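Local coordinates for 11S globulin subunit beta (Cucurbita maxima, PDB 2E9Q), which serves as a seed storage protein, a nutrient reservoir built as a hexamer of two-chain subunits, at residues Pro37-Trp51 with Asn64-Leu76. Sequence-based numbering, arbitrary orientation. Where two conformers were deposited one is given.
Unlike the reference sequence in segment 37-51: Gly-46 (reference Ile).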
loop_
_atom_site.group_PDB
_atom_site.type_symbol
_atom_site.label_atom_id
_atom_site.label_comp_id
_atom_site.label_asym_id
_atom_site.label_seq_id
_atom_site.Cartn_x
_atom_site.Cartn_y
_atom_site.Cartn_z
ATOM N N PRO A 37 28.342 -11.020 1.100
ATOM C CA PRO A 37 28.386 -9.556 1.139
ATOM C C PRO A 37 29.241 -9.106 -0.032
ATOM O O PRO A 37 30.103 -9.851 -0.484
ATOM C CB PRO A 37 29.053 -9.258 2.480
ATOM C CG PRO A 37 28.709 -10.434 3.308
ATOM C CD PRO A 37 28.880 -11.591 2.343
ATOM N N VAL A 38 29.015 -7.899 -0.526
ATOM C CA VAL A 38 29.794 -7.410 -1.655
ATOM C C VAL A 38 30.584 -6.157 -1.296
ATOM O O VAL A 38 31.466 -5.743 -2.037
ATOM C CB VAL A 38 28.894 -7.074 -2.875
ATOM C CG1 VAL A 38 28.150 -8.309 -3.334
ATOM C CG2 VAL A 38 27.916 -5.965 -2.512
ATOM N N ARG A 39 30.270 -5.560 -0.156
ATOM C CA ARG A 39 30.935 -4.335 0.256
ATOM C C ARG A 39 31.285 -4.388 1.748
ATOM O O ARG A 39 30.627 -5.073 2.521
ATOM C CB ARG A 39 30.021 -3.148 -0.059
ATOM C CG ARG A 39 30.751 -1.931 -0.590
ATOM C CD ARG A 39 29.798 -0.922 -1.243
ATOM N NE ARG A 39 29.175 -1.430 -2.471
ATOM C CZ ARG A 39 27.884 -1.744 -2.587
ATOM N NH1 ARG A 39 27.414 -2.197 -3.745
ATOM N NH2 ARG A 39 27.060 -1.604 -1.548
ATOM N N ARG A 40 32.316 -3.648 2.148
ATOM C CA ARG A 40 32.779 -3.663 3.526
ATOM C C ARG A 40 33.341 -2.338 4.002
ATOM O O ARG A 40 34.021 -1.647 3.253
ATOM C CB ARG A 40 33.849 -4.737 3.716
ATOM C CG ARG A 40 33.313 -6.141 3.633
ATOM C CD ARG A 40 34.414 -7.179 3.678
ATOM N NE ARG A 40 33.864 -8.498 3.395
ATOM C CZ ARG A 40 33.162 -8.792 2.306
ATOM N NH1 ARG A 40 32.924 -7.864 1.383
ATOM N NH2 ARG A 40 32.683 -10.015 2.144
ATOM N N ALA A 41 33.050 -2.002 5.258
ATOM C CA ALA A 41 33.531 -0.770 5.881
ATOM C C ALA A 41 34.161 -1.096 7.239
ATOM O O ALA A 41 33.490 -1.553 8.173
ATOM C CB ALA A 41 32.385 0.224 6.059
ATOM N N GLU A 42 35.461 -0.861 7.338
ATOM C CA GLU A 42 36.210 -1.127 8.557
ATOM C C GLU A 42 36.046 0.024 9.541
ATOM O O GLU A 42 36.087 1.193 9.168
ATOM C CB GLU A 42 37.695 -1.327 8.211
ATOM C CG GLU A 42 37.976 -2.551 7.334
ATOM C CD GLU A 42 37.914 -3.856 8.108
ATOM O OE1 GLU A 42 37.701 -4.918 7.477
ATOM O OE2 GLU A 42 38.089 -3.812 9.351
ATOM N N ALA A 43 35.851 -0.308 10.804
ATOM C CA ALA A 43 35.700 0.722 11.814
ATOM C C ALA A 43 36.745 0.511 12.901
ATOM O O ALA A 43 37.444 -0.501 12.915
ATOM C CB ALA A 43 34.287 0.673 12.417
ATOM N N GLU A 44 36.845 1.471 13.807
ATOM C CA GLU A 44 37.799 1.383 14.895
ATOM C C GLU A 44 37.602 0.125 15.724
ATOM O O GLU A 44 38.576 -0.547 16.066
ATOM C CB GLU A 44 37.690 2.622 15.789
ATOM C CG GLU A 44 38.578 2.577 17.031
ATOM C CD GLU A 44 38.465 3.838 17.873
ATOM O OE1 GLU A 44 39.428 4.633 17.903
ATOM O OE2 GLU A 44 37.401 4.039 18.498
ATOM N N ALA A 45 36.354 -0.222 16.024
ATOM C CA ALA A 45 36.091 -1.395 16.854
ATOM C C ALA A 45 35.324 -2.535 16.201
ATOM O O ALA A 45 34.707 -3.342 16.889
ATOM C CB ALA A 45 35.378 -0.963 18.130
ATOM N N GLY A 46 35.372 -2.617 14.880
ATOM C CA GLY A 46 34.667 -3.683 14.194
ATOM C C GLY A 46 34.554 -3.368 12.723
ATOM O O GLY A 46 35.321 -2.558 12.206
ATOM N N PHE A 47 33.601 -3.992 12.045
ATOM C CA PHE A 47 33.425 -3.739 10.622
ATOM C C PHE A 47 32.025 -4.109 10.147
ATOM O O PHE A 47 31.364 -4.969 10.721
ATOM C CB PHE A 47 34.496 -4.499 9.814
ATOM C CG PHE A 47 34.469 -5.988 10.009
ATOM C CD1 PHE A 47 33.656 -6.791 9.219
ATOM C CD2 PHE A 47 35.265 -6.587 10.979
ATOM C CE1 PHE A 47 33.629 -8.172 9.386
ATOM C CE2 PHE A 47 35.252 -7.971 11.164
ATOM C CZ PHE A 47 34.430 -8.769 10.363
ATOM N N THR A 48 31.595 -3.449 9.082
ATOM C CA THR A 48 30.274 -3.645 8.511
ATOM C C THR A 48 30.315 -4.185 7.088
ATOM O O THR A 48 30.994 -3.633 6.218
ATOM C CB THR A 48 29.519 -2.313 8.489
ATOM O OG1 THR A 48 29.410 -1.820 9.827
ATOM C CG2 THR A 48 28.134 -2.477 7.855
ATOM N N GLU A 49 29.566 -5.254 6.858
ATOM C CA GLU A 49 29.487 -5.869 5.552
ATOM C C GLU A 49 28.071 -5.661 5.002
ATOM O O GLU A 49 27.081 -5.761 5.751
ATOM C CB GLU A 49 29.808 -7.357 5.669
ATOM C CG GLU A 49 31.252 -7.643 6.099
ATOM C CD GLU A 49 31.511 -9.123 6.290
ATOM O OE1 GLU A 49 31.137 -9.668 7.352
ATOM O OE2 GLU A 49 32.071 -9.746 5.367
ATOM N N VAL A 50 27.979 -5.365 3.703
ATOM C CA VAL A 50 26.691 -5.123 3.056
ATOM C C VAL A 50 26.485 -5.972 1.811
ATOM O O VAL A 50 27.400 -6.119 0.994
ATOM C CB VAL A 50 26.552 -3.643 2.668
ATOM C CG1 VAL A 50 25.172 -3.381 2.113
ATOM C CG2 VAL A 50 26.811 -2.760 3.884
ATOM N N TRP A 51 25.293 -6.545 1.669
ATOM C CA TRP A 51 24.995 -7.361 0.503
ATOM C C TRP A 51 24.604 -6.443 -0.659
ATOM O O TRP A 51 24.421 -5.236 -0.472
ATOM C CB TRP A 51 23.883 -8.370 0.804
ATOM C CG TRP A 51 24.375 -9.662 1.395
ATOM C CD1 TRP A 51 24.422 -10.885 0.779
ATOM C CD2 TRP A 51 24.855 -9.869 2.732
ATOM N NE1 TRP A 51 24.894 -11.842 1.653
ATOM C CE2 TRP A 51 25.166 -11.245 2.857
ATOM C CE3 TRP A 51 25.050 -9.026 3.837
ATOM C CZ2 TRP A 51 25.663 -11.800 4.051
ATOM C CZ3 TRP A 51 25.546 -9.578 5.025
ATOM C CH2 TRP A 51 25.847 -10.952 5.118
ATOM N N ASN A 64 17.432 -5.474 1.994
ATOM C CA ASN A 64 18.837 -5.149 2.159
ATOM C C ASN A 64 19.303 -6.038 3.301
ATOM O O ASN A 64 18.517 -6.376 4.195
ATOM C CB ASN A 64 19.030 -3.691 2.570
ATOM C CG ASN A 64 18.438 -2.714 1.582
ATOM O OD1 ASN A 64 17.213 -2.596 1.456
ATOM N ND2 ASN A 64 19.303 -2.000 0.875
ATOM N N MET A 65 20.572 -6.426 3.265
ATOM C CA MET A 65 21.159 -7.260 4.309
ATOM C C MET A 65 22.493 -6.645 4.718
ATOM O O MET A 65 23.328 -6.315 3.872
ATOM C CB MET A 65 21.388 -8.682 3.794
ATOM C CG MET A 65 21.728 -9.707 4.876
ATOM S SD MET A 65 20.303 -10.144 5.897
ATOM C CE MET A 65 19.302 -10.993 4.703
ATOM N N ILE A 66 22.685 -6.492 6.022
ATOM C CA ILE A 66 23.899 -5.913 6.568
ATOM C C ILE A 66 24.356 -6.782 7.732
ATOM O O ILE A 66 23.531 -7.307 8.486
ATOM C CB ILE A 66 23.623 -4.499 7.084
ATOM C CG1 ILE A 66 23.133 -3.629 5.931
ATOM C CG2 ILE A 66 24.863 -3.908 7.731
ATOM C CD1 ILE A 66 22.722 -2.244 6.350
ATOM N N ARG A 67 25.669 -6.966 7.858
ATOM C CA ARG A 67 26.215 -7.754 8.956
ATOM C C ARG A 67 27.239 -6.902 9.683
ATOM O O ARG A 67 28.195 -6.392 9.088
ATOM C CB ARG A 67 26.856 -9.054 8.459
ATOM C CG ARG A 67 27.523 -9.889 9.575
ATOM C CD ARG A 67 27.877 -11.294 9.098
ATOM N NE ARG A 67 28.731 -11.252 7.913
ATOM C CZ ARG A 67 28.943 -12.277 7.093
ATOM N NH1 ARG A 67 29.739 -12.123 6.043
ATOM N NH2 ARG A 67 28.362 -13.453 7.309
ATOM N N HIS A 68 27.015 -6.728 10.978
ATOM C CA HIS A 68 27.910 -5.942 11.797
ATOM C C HIS A 68 28.712 -6.851 12.704
ATOM O O HIS A 68 28.182 -7.776 13.312
ATOM C CB HIS A 68 27.118 -4.958 12.651
ATOM C CG HIS A 68 26.627 -3.759 11.905
ATOM N ND1 HIS A 68 25.336 -3.289 12.019
ATOM C CD2 HIS A 68 27.272 -2.891 11.093
ATOM C CE1 HIS A 68 25.210 -2.181 11.311
ATOM N NE2 HIS A 68 26.373 -1.918 10.739
ATOM N N THR A 69 30.004 -6.584 12.789
ATOM C CA THR A 69 30.873 -7.362 13.645
ATOM C C THR A 69 31.497 -6.357 14.583
ATOM O O THR A 69 32.356 -5.567 14.189
ATOM C CB THR A 69 31.946 -8.090 12.833
ATOM O OG1 THR A 69 31.322 -9.132 12.065
ATOM C CG2 THR A 69 32.984 -8.699 13.755
ATOM N N ILE A 70 31.038 -6.374 15.828
ATOM C CA ILE A 70 31.522 -5.436 16.819
ATOM C C ILE A 70 32.413 -6.142 17.818
ATOM O O ILE A 70 32.017 -7.119 18.460
ATOM C CB ILE A 70 30.334 -4.764 17.533
ATOM C CG1 ILE A 70 29.399 -4.165 16.475
ATOM C CG2 ILE A 70 30.830 -3.672 18.493
ATOM C CD1 ILE A 70 28.086 -3.700 17.019
ATOM N N ARG A 71 33.635 -5.646 17.936
ATOM C CA ARG A 71 34.589 -6.248 18.850
ATOM C C ARG A 71 34.317 -5.771 20.268
ATOM O O ARG A 71 33.679 -4.733 20.473
ATOM C CB ARG A 71 36.009 -5.844 18.452
ATOM C CG ARG A 71 36.374 -6.144 17.010
ATOM C CD ARG A 71 37.534 -5.267 16.562
ATOM N NE ARG A 71 37.803 -5.412 15.137
ATOM C CZ ARG A 71 38.361 -4.473 14.389
ATOM N NH1 ARG A 71 38.712 -3.317 14.929
ATOM N NH2 ARG A 71 38.561 -4.688 13.099
ATOM N N PRO A 72 34.789 -6.533 21.270
ATOM C CA PRO A 72 34.594 -6.181 22.678
ATOM C C PRO A 72 34.824 -4.703 22.938
ATOM O O PRO A 72 35.778 -4.114 22.427
ATOM C CB PRO A 72 35.599 -7.070 23.382
ATOM C CG PRO A 72 35.485 -8.338 22.577
ATOM C CD PRO A 72 35.536 -7.799 21.153
ATOM N N LYS A 73 33.926 -4.112 23.722
ATOM C CA LYS A 73 33.989 -2.695 24.063
ATOM C C LYS A 73 33.613 -1.842 22.859
ATOM O O LYS A 73 33.826 -0.630 22.853
ATOM C CB LYS A 73 35.393 -2.306 24.551
ATOM C CG LYS A 73 35.883 -3.077 25.783
ATOM C CD LYS A 73 34.974 -2.867 26.993
ATOM C CE LYS A 73 35.437 -3.684 28.197
ATOM N NZ LYS A 73 34.524 -3.551 29.374
ATOM N N GLY A 74 33.043 -2.480 21.843
ATOM C CA GLY A 74 32.649 -1.755 20.649
ATOM C C GLY A 74 31.282 -1.104 20.745
ATOM O O GLY A 74 30.342 -1.681 21.283
ATOM N N LEU A 75 31.175 0.108 20.212
ATOM C CA LEU A 75 29.921 0.840 20.226
ATOM C C LEU A 75 29.478 1.268 18.818
ATOM O O LEU A 75 30.137 2.073 18.169
ATOM C CB LEU A 75 30.055 2.085 21.110
ATOM C CG LEU A 75 28.881 3.078 21.068
ATOM C CD1 LEU A 75 27.666 2.483 21.783
ATOM C CD2 LEU A 75 29.295 4.405 21.711
ATOM N N LEU A 76 28.368 0.710 18.346
ATOM C CA LEU A 76 27.832 1.090 17.048
ATOM C C LEU A 76 27.110 2.388 17.342
ATOM O O LEU A 76 26.158 2.415 18.118
ATOM C CB LEU A 76 26.843 0.040 16.542
ATOM C CG LEU A 76 26.008 0.381 15.297
ATOM C CD1 LEU A 76 26.906 0.736 14.111
ATOM C CD2 LEU A 76 25.116 -0.819 14.966
HETATM O O HOH W 1 30.309 -8.030 9.720
HETATM O O HOH W 2 21.763 -4.994 0.889
#
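Glu-49 and Arg-67, a hydrogen-bonded antiparallel pair, join strand 46-50 to strand 64-70 within the N-terminal cupin β-barrel, where strands 39-43 and 46-50 form a hairpin at the border of one sheet. Their side chains run alongside each other in a salt bridge, Arg-67 NE donating to Glu-49 OE1 over 2.9 Å from above the carboxylate plane; NH1 adds weak bonds to both carboxylate oxygens. In the conformer given, Arg-40 NE makes a second salt bridge, to Glu-49 OE2, so the buried carboxylate sits between two arginines, which should favour its charged form. The long arginine at Arg-67 suits its place because it also reaches Tyr-348 through NH2. A water links Glu-49 OE1 to Thr-69 OG1.

Backbone bonds fix the register: Phe-47 pairs with Thr-69 and Glu-49 with Arg-67, Glu-49 N meeting Arg-67 O almost straight (175°). At one end Trp-51 N binds Met-65 O; at the other Ala-45 O accepts a bond of 2.7 Å from the N of Arg-71, the first residue of a type II turn that ends at Gly-74. Gly-46 permits the close approach here, its CA 3.0 Å from Thr-69 O.

On the same face as the salt bridge, Phe-47 takes chi1 59°, with CG between its backbone N and carbonyl carbon, and lays its ring against β-branched Thr-69, whose CB stands 3.7 Å from the ring centroid in a CH-pi contact. Trp-51 offers a broad flat surface: in the conformer given, Met-65 CG packs over one face, and Pro-37 CG over the opposite one. The far rim of the indole serves Arg-67 as well, Trp-51 CH2 lying 3.9 Å from Arg-67 CZ, over the centre of a guanidinium plane turned 59° from the ring.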